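Local coordinates for protein intramolecular trans-sialidase (Macrobdella decora, PDB 3SLI) that probably cleaves sialic acid from sialoglycoconjugates by intramolecular trans-sialylation, releasing it as 2,7-anhydro-Neu5Ac rather than as the simple hydrolysis product, at residues I1-M7 and A28-M34; G19-D23 and D151-G156; K579-L584 and I598-N604; M521-K527 and K613-E617; F127-L132 and I188-T194. All blocks are in the same frame, centred on the assembly; numbering follows the deposited sequence.

The contacts fall into two groups. Interactions 1, 2 and 5 belong to the N-terminal lectin-like domain, a sandwich of two antiparallel sheets. Interactions 1 and 2 touch each other, their centres about 14 Å apart, and their segments alternate along the chain. Interaction 5, its centre about 23 Å from that of interaction 1, lies where helix 184-191 meets the turn between strands 123-128 and 131-137, and reaches the same sheet as interaction 1. Interactions 3 and 4 belong to the beta-propeller, with centres about 11 Å apart and adjacent strands 596-605 and 614-623. Interaction 3 builds one blade; interaction 4 joins that blade to another. Interactions 1 and 4, on opposite sides of the chain's centre, are about 67 Å apart between centres.

Interaction 1 of 5, residues I1-M7 and A28-M34; sequences IPEGILM and AKYVKAM
The hydrogen bond from Lys-32 N to Ala-28 O, 2.9 Å long, is a helical i to i+4 bond of the short helix at 28-31, and Met-7 rests its methyl group on the first residue of that helix, with CE 3.6 Å from Ala-28 CA. The Met-7 chain runs out straight and then bends at chi3 (-84°), which swings CE across to Ala-28 and within 3.9 Å of Val-31 CG2; a slim, unbranched methionine can follow such a path, and the small alanine lets it come close to the backbone. Leu-6 fills the middle of the contact. Its CB meets the same Val-31 CG2 at 4.0 Å, both its methyls lie against Tyr-30 CB, and CD1 also slides past Met-34, 3.8 Å from CG. Leu-6 and Met-7 both face Val-177 of the neighbouring strand, a classic beta bulge, which fits two successive side chains turning the same way. The domain is a lectin-like beta sandwich: strand 5-14 belongs to one sheet, while Val-31 reaches Phe-55 and Val-57 of the other, so the helix touches both sheets. Towards the surface, Pro-2 makes a CH-pi contact, its CD 3.6 Å from the centroid of the Tyr-30 ring and 10° off the normal. Lys-29 CG lies over the opposite face. Ile-1 reaches further along the turn, placing CD1 3.4 Å from Ala-33 O.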
# COMPACT_ATOMS: atom_id res chain seq x y z
N ILE A 1 -9.63 -18.78 42.04
CA ILE A 1 -10.10 -18.83 40.63
C ILE A 1 -9.57 -20.12 39.99
O ILE A 1 -8.37 -20.38 40.05
CB ILE A 1 -9.59 -17.60 39.82
CG1 ILE A 1 -10.13 -16.30 40.45
CG2 ILE A 1 -10.04 -17.68 38.37
CD1 ILE A 1 -9.67 -15.04 39.73
N PRO A 2 -10.47 -20.96 39.44
CA PRO A 2 -10.04 -22.21 38.82
C PRO A 2 -9.24 -22.00 37.54
O PRO A 2 -9.23 -20.91 36.97
CB PRO A 2 -11.37 -22.93 38.57
CG PRO A 2 -12.32 -21.82 38.33
CD PRO A 2 -11.93 -20.81 39.39
N GLU A 3 -8.51 -23.04 37.13
CA GLU A 3 -7.69 -23.01 35.92
C GLU A 3 -8.49 -23.44 34.69
O GLU A 3 -9.20 -24.46 34.73
CB GLU A 3 -6.48 -23.94 36.07
CG GLU A 3 -5.39 -23.41 36.99
CD GLU A 3 -4.75 -22.14 36.44
OE1 GLU A 3 -4.33 -22.14 35.26
OE2 GLU A 3 -4.66 -21.15 37.20
N GLY A 4 -8.38 -22.67 33.61
CA GLY A 4 -9.09 -23.01 32.40
C GLY A 4 -10.27 -22.12 32.12
O GLY A 4 -10.30 -20.96 32.53
N ILE A 5 -11.24 -22.66 31.41
CA ILE A 5 -12.44 -21.92 31.03
C ILE A 5 -13.34 -21.53 32.21
O ILE A 5 -13.88 -22.38 32.93
CB ILE A 5 -13.26 -22.71 29.98
CG1 ILE A 5 -12.38 -23.01 28.75
CG2 ILE A 5 -14.49 -21.93 29.56
CD1 ILE A 5 -13.06 -23.86 27.68
N LEU A 6 -13.49 -20.22 32.39
CA LEU A 6 -14.33 -19.66 33.44
C LEU A 6 -15.75 -19.42 32.91
O LEU A 6 -16.71 -19.49 33.67
CB LEU A 6 -13.77 -18.31 33.92
CG LEU A 6 -12.37 -18.25 34.53
CD1 LEU A 6 -12.08 -16.83 35.01
CD2 LEU A 6 -12.26 -19.26 35.69
N MET A 7 -15.86 -19.18 31.61
CA MET A 7 -17.15 -18.88 31.02
C MET A 7 -17.11 -19.14 29.52
O MET A 7 -16.09 -18.90 28.87
CB MET A 7 -17.45 -17.39 31.27
CG MET A 7 -18.83 -16.90 30.91
SD MET A 7 -18.96 -15.11 31.26
CE MET A 7 -19.37 -15.12 33.03
N ALA A 28 -19.31 -16.07 36.50
CA ALA A 28 -19.27 -14.61 36.56
C ALA A 28 -18.46 -14.11 37.74
O ALA A 28 -17.64 -13.20 37.60
CB ALA A 28 -20.69 -14.03 36.59
N LYS A 29 -18.62 -14.74 38.91
CA LYS A 29 -17.86 -14.35 40.10
C LYS A 29 -16.35 -14.46 39.88
O LYS A 29 -15.57 -13.72 40.49
CB LYS A 29 -18.28 -15.18 41.32
CG LYS A 29 -18.12 -16.68 41.17
CD LYS A 29 -18.84 -17.43 42.28
CE LYS A 29 -19.03 -18.89 41.91
NZ LYS A 29 -19.82 -19.65 42.93
N TYR A 30 -15.93 -15.39 39.03
CA TYR A 30 -14.51 -15.54 38.74
C TYR A 30 -14.05 -14.51 37.71
O TYR A 30 -12.99 -13.91 37.86
CB TYR A 30 -14.21 -16.95 38.22
CG TYR A 30 -14.61 -18.05 39.17
CD1 TYR A 30 -14.12 -18.08 40.48
CD2 TYR A 30 -15.51 -19.04 38.77
CE1 TYR A 30 -14.52 -19.07 41.36
CE2 TYR A 30 -15.91 -20.03 39.65
CZ TYR A 30 -15.42 -20.04 40.94
OH TYR A 30 -15.86 -21.00 41.83
N VAL A 31 -14.87 -14.30 36.69
CA VAL A 31 -14.55 -13.33 35.63
C VAL A 31 -14.42 -11.91 36.19
O VAL A 31 -13.52 -11.16 35.81
CB VAL A 31 -15.60 -13.39 34.48
CG1 VAL A 31 -15.30 -12.34 33.41
CG2 VAL A 31 -15.61 -14.79 33.85
N LYS A 32 -15.28 -11.59 37.16
CA LYS A 32 -15.26 -10.26 37.79
C LYS A 32 -14.03 -10.01 38.65
O LYS A 32 -13.82 -8.89 39.12
CB LYS A 32 -16.51 -10.03 38.64
CG LYS A 32 -17.80 -9.88 37.87
CD LYS A 32 -19.01 -9.88 38.80
CE LYS A 32 -20.31 -9.97 38.00
NZ LYS A 32 -21.56 -9.99 38.82
N ALA A 33 -13.20 -11.04 38.84
CA ALA A 33 -12.00 -10.92 39.66
C ALA A 33 -10.71 -11.44 39.02
O ALA A 33 -9.70 -11.63 39.70
CB ALA A 33 -12.22 -11.61 41.01
N MET A 34 -10.71 -11.60 37.70
CA MET A 34 -9.53 -12.10 36.97
C MET A 34 -8.26 -11.29 37.19
O MET A 34 -8.26 -10.06 37.04
CB MET A 34 -9.83 -12.17 35.48
CG MET A 34 -10.89 -13.19 35.12
SD MET A 34 -11.43 -13.07 33.41
CE MET A 34 -10.10 -13.95 32.57

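Interaction 2 of 5, residues G19-D23 and D151-G156; sequences GYSLD and DNVTLG
Strand 20-21 runs antiparallel to strand 152-155, with Tyr-20 and Leu-155 as a hydrogen-bonded pair: Leu-155 N meets Tyr-20 O at 2.9 Å, in the carbonyl plane, whereas the return bond from Tyr-20 N is bent and weak. Leu-22 N continues the ladder to Val-153 O at 2.9 Å. Beyond it a side chain takes over from the backbone, Asp-23 OD1 accepting from Val-153 N at 2.8 Å, nearly along its C-O bond. Ser-21 OG accepts from Asp-23 N in an ST turn that bends the chain here. This pairing adds strand 20-21 to the edge of the six-stranded sheet of the lectin-like sandwich. Leucines suit the inner face: Leu-22 CD1 comes within 3.6 Å of Leu-155 CD1, and Leu-22 also touches Met-7 of the facing sheet. On the other face, small polar residues form a chain. Asn-152 ND2 gives a straight bond, 3.0 Å, to Asp-151 OD1, whose other oxygen binds Ser-60, while Asn-152 OD1 accepts from Thr-154 OG1. The amide is thus held at both ends, which fixes its rotation. A water donates to Thr-154 OG1 at 2.7 Å and, weakly, to Asp-23 OD1.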
# COMPACT_ATOMS: atom_id res chain seq x y z
N GLY A 19 -27.12 -4.73 24.43
CA GLY A 19 -26.11 -5.49 25.15
C GLY A 19 -26.69 -6.84 25.57
O GLY A 19 -27.80 -7.21 25.16
N TYR A 20 -25.94 -7.58 26.37
CA TYR A 20 -26.38 -8.89 26.87
C TYR A 20 -25.66 -9.16 28.18
O TYR A 20 -24.43 -9.13 28.24
CB TYR A 20 -26.03 -10.00 25.85
CG TYR A 20 -26.62 -11.35 26.19
CD1 TYR A 20 -25.97 -12.23 27.05
CD2 TYR A 20 -27.85 -11.75 25.64
CE1 TYR A 20 -26.51 -13.49 27.35
CE2 TYR A 20 -28.40 -13.00 25.93
CZ TYR A 20 -27.72 -13.87 26.79
OH TYR A 20 -28.25 -15.11 27.05
N SER A 21 -26.43 -9.42 29.24
CA SER A 21 -25.87 -9.68 30.56
C SER A 21 -25.39 -11.10 30.79
O SER A 21 -26.11 -12.06 30.55
CB SER A 21 -26.89 -9.32 31.64
OG SER A 21 -26.41 -9.69 32.92
N LEU A 22 -24.16 -11.23 31.29
CA LEU A 22 -23.57 -12.53 31.60
C LEU A 22 -23.40 -12.66 33.12
O LEU A 22 -22.64 -13.50 33.61
CB LEU A 22 -22.21 -12.67 30.92
CG LEU A 22 -22.23 -12.75 29.40
CD1 LEU A 22 -20.82 -12.83 28.87
CD2 LEU A 22 -23.06 -13.95 28.97
N ASP A 23 -24.10 -11.80 33.85
CA ASP A 23 -24.04 -11.78 35.31
C ASP A 23 -24.52 -13.08 35.97
O ASP A 23 -24.03 -13.43 37.04
CB ASP A 23 -24.85 -10.58 35.87
CG ASP A 23 -24.29 -9.22 35.43
OD1 ASP A 23 -23.21 -9.18 34.81
OD2 ASP A 23 -24.94 -8.19 35.71
N ASP A 151 -19.22 -4.86 38.97
CA ASP A 151 -20.55 -5.38 39.27
C ASP A 151 -21.27 -5.97 38.05
O ASP A 151 -22.47 -6.23 38.11
CB ASP A 151 -21.42 -4.27 39.89
CG ASP A 151 -21.77 -3.14 38.90
OD1 ASP A 151 -21.22 -3.11 37.77
OD2 ASP A 151 -22.62 -2.29 39.25
N ASN A 152 -20.54 -6.17 36.96
CA ASN A 152 -21.17 -6.71 35.76
C ASN A 152 -20.19 -7.28 34.75
O ASN A 152 -19.01 -6.92 34.73
CB ASN A 152 -22.05 -5.64 35.09
CG ASN A 152 -21.24 -4.65 34.25
OD1 ASN A 152 -21.00 -4.88 33.06
ND2 ASN A 152 -20.82 -3.55 34.86
N VAL A 153 -20.70 -8.21 33.94
CA VAL A 153 -19.97 -8.85 32.85
C VAL A 153 -20.99 -8.69 31.73
O VAL A 153 -22.11 -9.21 31.83
CB VAL A 153 -19.70 -10.35 33.11
CG1 VAL A 153 -18.97 -10.95 31.91
CG2 VAL A 153 -18.87 -10.53 34.37
N THR A 154 -20.61 -7.97 30.69
CA THR A 154 -21.52 -7.69 29.59
C THR A 154 -20.94 -7.94 28.20
O THR A 154 -19.75 -7.74 27.94
CB THR A 154 -22.00 -6.20 29.67
OG1 THR A 154 -22.60 -5.96 30.95
CG2 THR A 154 -23.02 -5.88 28.58
N LEU A 155 -21.82 -8.37 27.31
CA LEU A 155 -21.50 -8.65 25.92
C LEU A 155 -22.19 -7.54 25.11
O LEU A 155 -23.31 -7.13 25.44
CB LEU A 155 -22.11 -10.00 25.54
CG LEU A 155 -21.30 -11.18 24.99
CD1 LEU A 155 -19.99 -11.33 25.71
CD2 LEU A 155 -22.17 -12.44 25.08
N GLY A 156 -21.51 -7.04 24.08
CA GLY A 156 -22.10 -6.02 23.21
C GLY A 156 -22.22 -4.60 23.72
O GLY A 156 -22.99 -3.81 23.17
O HOH W 1 -25.75 -3.34 22.35
O HOH W 2 -24.45 -7.24 32.48

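Interaction 3 of 5, residues K579-L584 and I598-N604; sequences KPAIIL and IWIGLVN
Backbone hydrogen bonds knit Ile-582 to Gly-601 and Leu-584 to Trp-599, two bonds in each antiparallel pair. The shortest runs from Trp-599 N to Leu-584 O at 2.7 Å. Val-603 N adds a nearly linear bond to Pro-580 O, 2.8 Å; proline, with no N-H of its own, can still serve the ladder through its carbonyl. Between these pairs, CA-H...O contacts fill in, such as Ile-583 CA to Trp-599 O at 3.3 Å. The two strands form the central hairpin of a four-stranded antiparallel sheet, a blade of the beta-propeller, flanked by strands 568-572 and 614-623. Apolar contacts follow the two faces. Beta-branched Ile-583 and Ile-598 press together, their CG2 methyls only 3.5 Å apart, tighter than usual, and Ala-581 CB lies 4.1 Å from Leu-602 CD1 on the same face. On the other face Leu-584 and Trp-599 lie side by side, Leu-584 CD2 4.0 Å from Trp-599 CD1. Here Ile-582 holds CG1 between its backbone N and carbonyl carbon (chi1 58°), close over Gly-601, a place with little room for any side chain. One side-chain hydrogen bond joins the two segments: Lys-579, extended past Leu-602, gives NZ to a lone pair of Asn-604 OD1 in the carbonyl plane, 2.8 Å away.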
# COMPACT_ATOMS: atom_id res chain seq x y z
N LYS A 579 -21.95 -4.20 -24.57
CA LYS A 579 -21.10 -3.06 -24.90
C LYS A 579 -19.66 -3.22 -24.42
O LYS A 579 -19.38 -4.03 -23.53
CB LYS A 579 -21.68 -1.79 -24.27
CG LYS A 579 -23.08 -1.45 -24.73
CD LYS A 579 -23.63 -0.22 -24.03
CE LYS A 579 -24.98 0.17 -24.63
NZ LYS A 579 -25.65 1.28 -23.90
N PRO A 580 -18.71 -2.51 -25.07
CA PRO A 580 -17.31 -2.59 -24.66
C PRO A 580 -17.32 -2.03 -23.23
O PRO A 580 -18.03 -1.05 -22.96
CB PRO A 580 -16.62 -1.61 -25.61
CG PRO A 580 -17.46 -1.67 -26.82
CD PRO A 580 -18.85 -1.67 -26.27
N ALA A 581 -16.55 -2.62 -22.32
CA ALA A 581 -16.56 -2.15 -20.95
C ALA A 581 -15.19 -1.90 -20.36
O ALA A 581 -14.20 -2.49 -20.78
CB ALA A 581 -17.31 -3.15 -20.08
N ILE A 582 -15.14 -0.97 -19.41
CA ILE A 582 -13.91 -0.65 -18.69
C ILE A 582 -14.30 -0.79 -17.21
O ILE A 582 -15.49 -0.70 -16.88
CB ILE A 582 -13.32 0.75 -19.04
CG1 ILE A 582 -14.34 1.87 -18.75
CG2 ILE A 582 -12.91 0.78 -20.51
CD1 ILE A 582 -13.78 3.27 -18.91
N ILE A 583 -13.34 -1.07 -16.35
CA ILE A 583 -13.61 -1.26 -14.93
C ILE A 583 -12.70 -0.35 -14.11
O ILE A 583 -11.48 -0.31 -14.35
CB ILE A 583 -13.41 -2.74 -14.54
CG1 ILE A 583 -14.22 -3.63 -15.50
CG2 ILE A 583 -13.88 -3.00 -13.10
CD1 ILE A 583 -14.04 -5.12 -15.27
N LEU A 584 -13.28 0.37 -13.15
CA LEU A 584 -12.51 1.31 -12.32
C LEU A 584 -12.61 1.01 -10.83
O LEU A 584 -13.68 0.66 -10.34
CB LEU A 584 -12.98 2.75 -12.60
CG LEU A 584 -12.28 3.92 -11.88
CD1 LEU A 584 -12.29 5.15 -12.77
CD2 LEU A 584 -12.94 4.21 -10.53
N ILE A 598 -15.83 -0.71 -6.94
CA ILE A 598 -15.44 -1.13 -8.28
C ILE A 598 -16.62 -0.75 -9.17
O ILE A 598 -17.77 -1.08 -8.87
CB ILE A 598 -15.17 -2.65 -8.35
CG1 ILE A 598 -13.98 -3.01 -7.46
CG2 ILE A 598 -14.90 -3.07 -9.79
CD1 ILE A 598 -13.72 -4.51 -7.35
N TRP A 599 -16.34 0.03 -10.21
CA TRP A 599 -17.36 0.50 -11.14
C TRP A 599 -17.16 -0.12 -12.50
O TRP A 599 -16.03 -0.34 -12.94
CB TRP A 599 -17.24 2.02 -11.32
CG TRP A 599 -17.39 2.85 -10.08
CD1 TRP A 599 -16.48 3.01 -9.08
CD2 TRP A 599 -18.52 3.66 -9.74
NE1 TRP A 599 -16.98 3.87 -8.12
CE2 TRP A 599 -18.23 4.28 -8.50
CE3 TRP A 599 -19.76 3.92 -10.35
CZ2 TRP A 599 -19.12 5.15 -7.87
CZ3 TRP A 599 -20.65 4.79 -9.72
CH2 TRP A 599 -20.33 5.39 -8.49
N ILE A 600 -18.27 -0.33 -13.20
CA ILE A 600 -18.24 -0.86 -14.56
C ILE A 600 -18.77 0.26 -15.47
O ILE A 600 -19.88 0.78 -15.26
CB ILE A 600 -19.10 -2.12 -14.71
CG1 ILE A 600 -18.46 -3.28 -13.94
CG2 ILE A 600 -19.24 -2.49 -16.18
CD1 ILE A 600 -19.24 -4.57 -14.03
N GLY A 601 -17.94 0.66 -16.43
CA GLY A 601 -18.31 1.70 -17.37
C GLY A 601 -18.50 1.13 -18.76
O GLY A 601 -17.61 0.46 -19.29
N LEU A 602 -19.68 1.38 -19.33
CA LEU A 602 -20.03 0.90 -20.67
C LEU A 602 -19.74 1.98 -21.70
O LEU A 602 -20.19 3.12 -21.56
CB LEU A 602 -21.51 0.51 -20.72
CG LEU A 602 -21.91 -0.93 -20.33
CD1 LEU A 602 -21.01 -1.53 -19.26
CD2 LEU A 602 -23.38 -0.96 -19.92
N VAL A 603 -18.95 1.63 -22.72
CA VAL A 603 -18.57 2.56 -23.77
C VAL A 603 -19.67 2.70 -24.82
O VAL A 603 -20.13 1.71 -25.40
CB VAL A 603 -17.25 2.11 -24.47
CG1 VAL A 603 -16.93 3.03 -25.65
CG2 VAL A 603 -16.10 2.09 -23.46
N ASN A 604 -20.10 3.94 -25.05
CA ASN A 604 -21.14 4.22 -26.03
C ASN A 604 -20.57 5.10 -27.13
O ASN A 604 -19.73 5.97 -26.88
CB ASN A 604 -22.33 4.97 -25.39
CG ASN A 604 -23.12 4.10 -24.42
OD1 ASN A 604 -23.96 3.30 -24.84
ND2 ASN A 604 -22.86 4.26 -23.14

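Interaction 4 of 5, residues M521-K527 and K613-E617; sequences MPDGSLK and KYSVE
Tyr-614 reaches across to the turn at 521-525, and its CB already has two neighbours there, Met-521 SD at 4.0 Å and Lys-527 CE. Met-521 slides back along the ring in the opposite direction: its sulfur, oblique to the ring and 4.6 Å from the centroid, makes a Met-aromatic contact, and its CB sits 3.6 Å from Tyr-614 CE2. Farther out, Pro-522 CD lies over one face, 3.7 Å from Tyr-614 CZ, in a CH-pi contact, while Lys-613 CG lies over the opposite face. Pro-522 also packs on Val-603 and Pro-580, so this hairpin turn of one propeller blade rests on the two central strands of another as well as on Tyr-614 of its outermost strand. At the ring edge stands the Asp-523 carboxylate, its plane 88° from that of the ring. Asp-523 OD1 lies 3.4 Å from Tyr-614 CE2. Ser-525 N, making an Asx turn, and Ser-525 OG, at 2.7 Å, both grip Asp-523 OD1. Aspartate and serine thus lock the turn's shape. At the tip, Tyr-614 OH receives a weak, bent bond from Asp-523 N at 3.2 Å. Back at the root, a water accepts from both Tyr-614 N and Lys-527 NZ; that ammonium group also forms a salt bridge with Glu-539 and a hydrogen bond with Thr-541.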
# COMPACT_ATOMS: atom_id res chain seq x y z
N MET A 521 -10.06 2.81 -26.40
CA MET A 521 -11.40 2.81 -26.97
C MET A 521 -11.45 1.82 -28.13
O MET A 521 -10.41 1.42 -28.65
CB MET A 521 -11.78 4.22 -27.43
CG MET A 521 -11.92 5.22 -26.29
SD MET A 521 -13.26 4.82 -25.14
CE MET A 521 -12.36 4.06 -23.79
N PRO A 522 -12.65 1.41 -28.56
CA PRO A 522 -12.78 0.45 -29.66
C PRO A 522 -11.97 0.74 -30.92
O PRO A 522 -11.42 -0.18 -31.52
CB PRO A 522 -14.28 0.45 -29.94
CG PRO A 522 -14.85 0.65 -28.58
CD PRO A 522 -13.98 1.76 -28.03
N ASP A 523 -11.88 2.01 -31.31
CA ASP A 523 -11.14 2.38 -32.52
C ASP A 523 -9.66 2.62 -32.32
O ASP A 523 -8.95 2.96 -33.28
CB ASP A 523 -11.79 3.60 -33.22
CG ASP A 523 -11.69 4.89 -32.41
OD1 ASP A 523 -11.11 4.90 -31.31
OD2 ASP A 523 -12.21 5.92 -32.89
N GLY A 524 -9.18 2.47 -31.09
CA GLY A 524 -7.78 2.69 -30.82
C GLY A 524 -7.47 4.00 -30.12
O GLY A 524 -6.34 4.20 -29.68
N SER A 525 -8.44 4.91 -30.08
CA SER A 525 -8.22 6.18 -29.39
C SER A 525 -8.07 5.84 -27.90
O SER A 525 -8.40 4.72 -27.49
CB SER A 525 -9.36 7.18 -29.64
OG SER A 525 -10.63 6.63 -29.36
N LEU A 526 -7.58 6.77 -27.10
CA LEU A 526 -7.35 6.48 -25.70
C LEU A 526 -8.01 7.47 -24.76
O LEU A 526 -8.15 8.65 -25.08
CB LEU A 526 -5.84 6.49 -25.42
CG LEU A 526 -4.89 5.72 -26.34
CD1 LEU A 526 -3.46 6.16 -26.06
CD2 LEU A 526 -5.04 4.22 -26.17
N LYS A 527 -8.42 6.97 -23.59
CA LYS A 527 -8.99 7.81 -22.54
C LYS A 527 -8.15 7.53 -21.31
O LYS A 527 -7.87 6.37 -20.99
CB LYS A 527 -10.46 7.48 -22.27
CG LYS A 527 -11.44 8.08 -23.28
CD LYS A 527 -12.88 7.94 -22.80
CE LYS A 527 -13.87 8.48 -23.82
NZ LYS A 527 -13.63 9.92 -24.12
N LYS A 613 -16.21 11.34 -29.75
CA LYS A 613 -16.75 10.11 -30.32
C LYS A 613 -17.37 9.16 -29.29
O LYS A 613 -18.47 8.64 -29.51
CB LYS A 613 -15.69 9.38 -31.13
CG LYS A 613 -16.17 8.09 -31.79
CD LYS A 613 -15.14 7.60 -32.80
CE LYS A 613 -15.51 6.25 -33.40
NZ LYS A 613 -16.80 6.29 -34.15
N TYR A 614 -16.69 8.96 -28.17
CA TYR A 614 -17.17 8.04 -27.15
C TYR A 614 -17.60 8.67 -25.82
O TYR A 614 -17.05 9.68 -25.38
CB TYR A 614 -16.12 6.96 -26.86
CG TYR A 614 -15.73 6.12 -28.07
CD1 TYR A 614 -16.57 5.11 -28.53
CD2 TYR A 614 -14.52 6.34 -28.72
CE1 TYR A 614 -16.20 4.32 -29.62
CE2 TYR A 614 -14.14 5.56 -29.80
CZ TYR A 614 -14.98 4.55 -30.25
OH TYR A 614 -14.58 3.75 -31.30
N SER A 615 -18.55 8.02 -25.18
CA SER A 615 -19.07 8.44 -23.89
C SER A 615 -19.17 7.19 -23.03
O SER A 615 -19.69 6.17 -23.48
CB SER A 615 -20.45 9.06 -24.05
OG SER A 615 -20.95 9.48 -22.80
N VAL A 616 -18.64 7.25 -21.81
CA VAL A 616 -18.68 6.11 -20.91
C VAL A 616 -19.79 6.27 -19.87
O VAL A 616 -19.85 7.28 -19.17
CB VAL A 616 -17.32 5.92 -20.18
CG1 VAL A 616 -17.39 4.77 -19.19
CG2 VAL A 616 -16.22 5.66 -21.19
N GLU A 617 -20.70 5.30 -19.82
CA GLU A 617 -21.79 5.31 -18.86
C GLU A 617 -21.39 4.44 -17.66
O GLU A 617 -21.26 3.22 -17.79
CB GLU A 617 -23.07 4.75 -19.48
CG GLU A 617 -24.22 4.62 -18.49
CD GLU A 617 -25.35 3.71 -18.97
OE1 GLU A 617 -25.22 3.08 -20.04
OE2 GLU A 617 -26.37 3.62 -18.24
O HOH W 3 -13.96 9.78 -27.37

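Interaction 5 of 5, residues F127-L132 and I188-T194; sequences FANGEL and IQATGVT
Gly-130 meets Gly-192 where a type I' beta hairpin turn, residues 128-131, abuts the C-terminal end of helix 184-191 in the lectin-like domain. This is the tight part: the two glycine CA atoms are 3.4 Å apart, a closeness that suits residues without side chains, and the turn itself needs the positive phi of Asn-129 and Gly-130 (45° and 87°). Ile-188 CG2 presses to 3.4 Å from Gly-130 O. Thr-191 OG1, lying between the backbone N and carbonyl carbon, accepts from Gly-130 N at 3.0 Å while bonding to Leu-187 O one helical turn back; Thr-191 O takes a CA-H...O contact from Asn-129 CA at 3.2 Å. Ile-188 CD1 comes to the edge of the Phe-127 ring, 3.9 Å from Phe-127 CD2. The looser side is the exposed side chain of Leu-132, whose CB stays 4.4 Å from Ile-188 CD1 although Leu-132 N is 3.6 Å from it; the Glu-131 side chain sets off away from the helix. Leu-132 instead lays CD1 over a face of the Phe-127 ring. On the other flank, at Asn-129, the contact is polar. Asn-129 OD1 accepts from Thr-112 N and from Thr-194 OG1, which also bonds to Thr-112 OG1 and lies 2.9 Å from Asn-129 OD1, 41° out of the carbonyl plane.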
# COMPACT_ATOMS: atom_id res chain seq x y z
N PHE A 127 -5.04 -10.20 19.01
CA PHE A 127 -4.98 -11.03 17.81
C PHE A 127 -6.30 -10.92 17.08
O PHE A 127 -7.35 -10.69 17.69
CB PHE A 127 -4.81 -12.52 18.18
CG PHE A 127 -3.59 -12.84 19.00
CD1 PHE A 127 -3.57 -12.60 20.38
CD2 PHE A 127 -2.46 -13.38 18.41
CE1 PHE A 127 -2.45 -12.90 21.15
CE2 PHE A 127 -1.32 -13.69 19.16
CZ PHE A 127 -1.32 -13.44 20.55
N ALA A 128 -6.25 -11.14 15.77
CA ALA A 128 -7.46 -11.14 14.95
C ALA A 128 -7.18 -11.85 13.65
O ALA A 128 -6.11 -11.70 13.06
CB ALA A 128 -7.95 -9.72 14.69
N ASN A 129 -8.12 -12.71 13.27
CA ASN A 129 -8.06 -13.46 12.03
C ASN A 129 -6.71 -14.10 11.69
O ASN A 129 -6.23 -14.03 10.55
CB ASN A 129 -8.57 -12.59 10.88
CG ASN A 129 -10.00 -12.11 11.10
OD1 ASN A 129 -10.79 -12.74 11.81
ND2 ASN A 129 -10.33 -10.96 10.51
N GLY A 130 -6.09 -14.70 12.70
CA GLY A 130 -4.83 -15.38 12.52
C GLY A 130 -3.55 -14.58 12.63
O GLY A 130 -2.48 -15.10 12.31
N GLU A 131 -3.63 -13.35 13.11
CA GLU A 131 -2.43 -12.53 13.23
C GLU A 131 -2.31 -11.82 14.57
O GLU A 131 -3.32 -11.46 15.18
CB GLU A 131 -2.39 -11.46 12.12
CG GLU A 131 -2.55 -11.99 10.69
CD GLU A 131 -1.40 -12.86 10.21
OE1 GLU A 131 -0.28 -12.77 10.77
OE2 GLU A 131 -1.60 -13.63 9.25
N LEU A 132 -1.07 -11.65 15.03
CA LEU A 132 -0.77 -10.92 16.26
C LEU A 132 -0.76 -9.46 15.80
O LEU A 132 0.08 -9.07 14.97
CB LEU A 132 0.62 -11.29 16.78
CG LEU A 132 1.21 -10.35 17.84
CD1 LEU A 132 0.31 -10.30 19.08
CD2 LEU A 132 2.61 -10.81 18.20
N ILE A 188 -3.09 -17.67 17.46
CA ILE A 188 -2.93 -17.46 16.01
C ILE A 188 -3.82 -18.52 15.35
O ILE A 188 -4.61 -18.24 14.45
CB ILE A 188 -1.45 -17.71 15.56
CG1 ILE A 188 -0.53 -16.60 16.05
CG2 ILE A 188 -1.37 -17.86 14.04
CD1 ILE A 188 -0.80 -15.24 15.44
N GLN A 189 -3.69 -19.75 15.84
CA GLN A 189 -4.46 -20.89 15.34
C GLN A 189 -5.97 -20.68 15.55
O GLN A 189 -6.76 -20.79 14.61
CB GLN A 189 -3.98 -22.15 16.07
CG GLN A 189 -4.61 -23.45 15.60
CD GLN A 189 -4.09 -23.87 14.24
OE1 GLN A 189 -2.90 -23.75 13.95
NE2 GLN A 189 -4.99 -24.38 13.41
N ALA A 190 -6.36 -20.36 16.79
CA ALA A 190 -7.76 -20.14 17.12
C ALA A 190 -8.43 -19.03 16.30
O ALA A 190 -9.53 -19.20 15.80
CB ALA A 190 -7.91 -19.85 18.60
N THR A 191 -7.76 -17.88 16.20
CA THR A 191 -8.32 -16.76 15.45
C THR A 191 -8.20 -16.91 13.93
O THR A 191 -9.00 -16.34 13.19
CB THR A 191 -7.73 -15.38 15.90
OG1 THR A 191 -6.33 -15.33 15.63
CG2 THR A 191 -7.98 -15.15 17.40
N GLY A 192 -7.25 -17.72 13.48
CA GLY A 192 -7.04 -17.94 12.05
C GLY A 192 -8.15 -18.70 11.33
O GLY A 192 -8.07 -18.92 10.12
N VAL A 193 -9.18 -19.08 12.07
CA VAL A 193 -10.29 -19.82 11.49
C VAL A 193 -11.14 -18.95 10.54
O VAL A 193 -11.98 -19.47 9.79
CB VAL A 193 -11.15 -20.47 12.59
CG1 VAL A 193 -12.09 -19.46 13.23
CG2 VAL A 193 -11.90 -21.66 12.04
N THR A 194 -10.95 -17.63 10.60
CA THR A 194 -11.68 -16.73 9.72
C THR A 194 -10.70 -15.77 9.05
O THR A 194 -10.01 -15.01 9.73
CB THR A 194 -12.77 -15.90 10.46
OG1 THR A 194 -12.21 -15.28 11.63
CG2 THR A 194 -13.96 -16.78 10.83